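Local coordinates for protein esterase (PDB 7ATL) that hydrolyses carboxylic esters as a family VIII carboxylesterase with a beta-lactamase-like fold and also shows promiscuous acyltransferase activity, at residues R77-Q81 with Q82-L86. Residues are numbered along the deposited sequence; the frame is centred on the assembly and turned at random.
Sequences RMIEQ and QKLGL
K83 N donates a hydrogen bond to M78 O, 3.0 Å long and nearly straight, with an N-H...O angle of 159°. Q82 N bonds to I79 O at 2.9 Å. The two bonds form a Schellman motif, which ends helix 67-80. Q82 is the turning residue and has positive phi. The motif uses two of the carbonyls left without helical partners at the end of the last turn.

One water bridges the turn. It donates to I79 O at 2.8 Å and to L84 O, so I79 O receives both a backbone N-H and a water. Nearby, the CA-H of I79 points at L84 O, with 3.4 Å between I79 CA and L84 O. The water and this weak CA-H...O contact both bring L84 O close to I79.

The apolar packing centres on I79. Its CG1 is anti to the carbonyl carbon (chi1 -79°), and this branch lies against L84, with I79 CG1 3.9 Å from L84 CB. L84 CB also meets M78 CB, and so sits beside both helix residues. Further out, I79 CD1 touches L86 CD2 at 3.9 Å. The I79 and L86 side chains cross at about a right angle.

Q82 and K83 lie at the exposed surface of the turn. On the buried side, M78 extends away from the turn to pack on helices 174-186 and 190-199. E80 OE2 accepts hydrogen bonds from T293 OG1 and Q290 N. In this beta-lactamase-family fold, helix 67-80 starts near the probable SxxK motif, and the turn closes its other end. The chain after the turn passes beside helix 111-116, with L84 against I111 and L86 against L115.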
# COMPACT_ATOMS: atom_id res chain seq x y z
N ARG A 77 -13.41 1.39 -9.93
CA ARG A 77 -13.82 1.23 -11.34
C ARG A 77 -15.09 0.39 -11.40
O ARG A 77 -15.99 0.74 -12.20
CB ARG A 77 -12.68 0.65 -12.19
CG ARG A 77 -11.56 1.64 -12.41
CD ARG A 77 -10.67 1.18 -13.54
NE ARG A 77 -11.35 1.46 -14.79
CZ ARG A 77 -11.57 0.59 -15.76
NH1 ARG A 77 -11.13 -0.65 -15.68
NH2 ARG A 77 -12.24 0.99 -16.83
N MET A 78 -15.18 -0.67 -10.61
CA MET A 78 -16.34 -1.60 -10.66
C MET A 78 -17.55 -0.81 -10.17
O MET A 78 -18.66 -1.02 -10.68
CB MET A 78 -16.11 -2.84 -9.80
CG MET A 78 -15.43 -3.96 -10.53
SD MET A 78 -14.94 -5.27 -9.40
CE MET A 78 -14.22 -6.46 -10.52
N ILE A 79 -17.31 0.08 -9.22
CA ILE A 79 -18.36 0.92 -8.60
C ILE A 79 -18.84 1.96 -9.62
O ILE A 79 -20.06 2.17 -9.72
CB ILE A 79 -17.82 1.54 -7.30
CG1 ILE A 79 -17.87 0.52 -6.16
CG2 ILE A 79 -18.56 2.82 -6.95
CD1 ILE A 79 -16.92 0.79 -5.02
N GLU A 80 -17.92 2.58 -10.37
CA GLU A 80 -18.27 3.52 -11.47
C GLU A 80 -19.25 2.84 -12.42
O GLU A 80 -20.25 3.46 -12.78
CB GLU A 80 -17.04 3.93 -12.25
CG GLU A 80 -16.45 5.22 -11.77
CD GLU A 80 -15.33 5.70 -12.66
OE1 GLU A 80 -14.83 4.91 -13.54
OE2 GLU A 80 -14.92 6.83 -12.44
N GLN A 81 -18.97 1.60 -12.79
CA GLN A 81 -19.81 0.82 -13.73
C GLN A 81 -21.05 0.25 -13.04
O GLN A 81 -21.80 -0.49 -13.68
CB GLN A 81 -19.01 -0.37 -14.27
CG GLN A 81 -17.56 -0.03 -14.55
CD GLN A 81 -17.28 -0.05 -16.02
OE1 GLN A 81 -18.17 -0.34 -16.80
NE2 GLN A 81 -16.05 0.27 -16.37
N GLN A 82 -21.21 0.46 -11.74
CA GLN A 82 -22.38 -0.06 -11.00
C GLN A 82 -22.46 -1.59 -11.15
O GLN A 82 -23.56 -2.09 -11.40
CB GLN A 82 -23.64 0.65 -11.51
CG GLN A 82 -23.46 2.15 -11.67
CD GLN A 82 -24.80 2.86 -11.70
OE1 GLN A 82 -25.44 2.95 -12.76
NE2 GLN A 82 -25.23 3.33 -10.53
N LYS A 83 -21.32 -2.28 -11.07
CA LYS A 83 -21.23 -3.75 -10.83
C LYS A 83 -21.10 -4.01 -9.32
O LYS A 83 -21.42 -5.13 -8.87
CB LYS A 83 -20.07 -4.33 -11.65
CG LYS A 83 -20.25 -4.31 -13.16
CD LYS A 83 -19.37 -5.36 -13.87
CE LYS A 83 -19.24 -5.19 -15.38
NZ LYS A 83 -20.58 -5.23 -16.02
N LEU A 84 -20.69 -2.99 -8.56
CA LEU A 84 -20.49 -3.00 -7.09
C LEU A 84 -21.03 -1.69 -6.50
O LEU A 84 -20.96 -0.66 -7.19
CB LEU A 84 -18.98 -3.14 -6.86
CG LEU A 84 -18.51 -3.32 -5.42
CD1 LEU A 84 -19.18 -4.52 -4.79
CD2 LEU A 84 -17.01 -3.51 -5.37
N GLY A 85 -21.53 -1.70 -5.26
CA GLY A 85 -22.03 -0.49 -4.57
C GLY A 85 -21.22 -0.13 -3.33
O GLY A 85 -20.88 -1.04 -2.54
N LEU A 86 -20.96 1.16 -3.10
CA LEU A 86 -20.28 1.62 -1.86
C LEU A 86 -21.01 1.11 -0.61
O LEU A 86 -20.33 0.95 0.43
CB LEU A 86 -20.21 3.15 -1.86
CG LEU A 86 -19.04 3.72 -2.66
CD1 LEU A 86 -19.11 5.24 -2.72
CD2 LEU A 86 -17.71 3.24 -2.08
O HOH W 1 -22.08 1.59 -7.87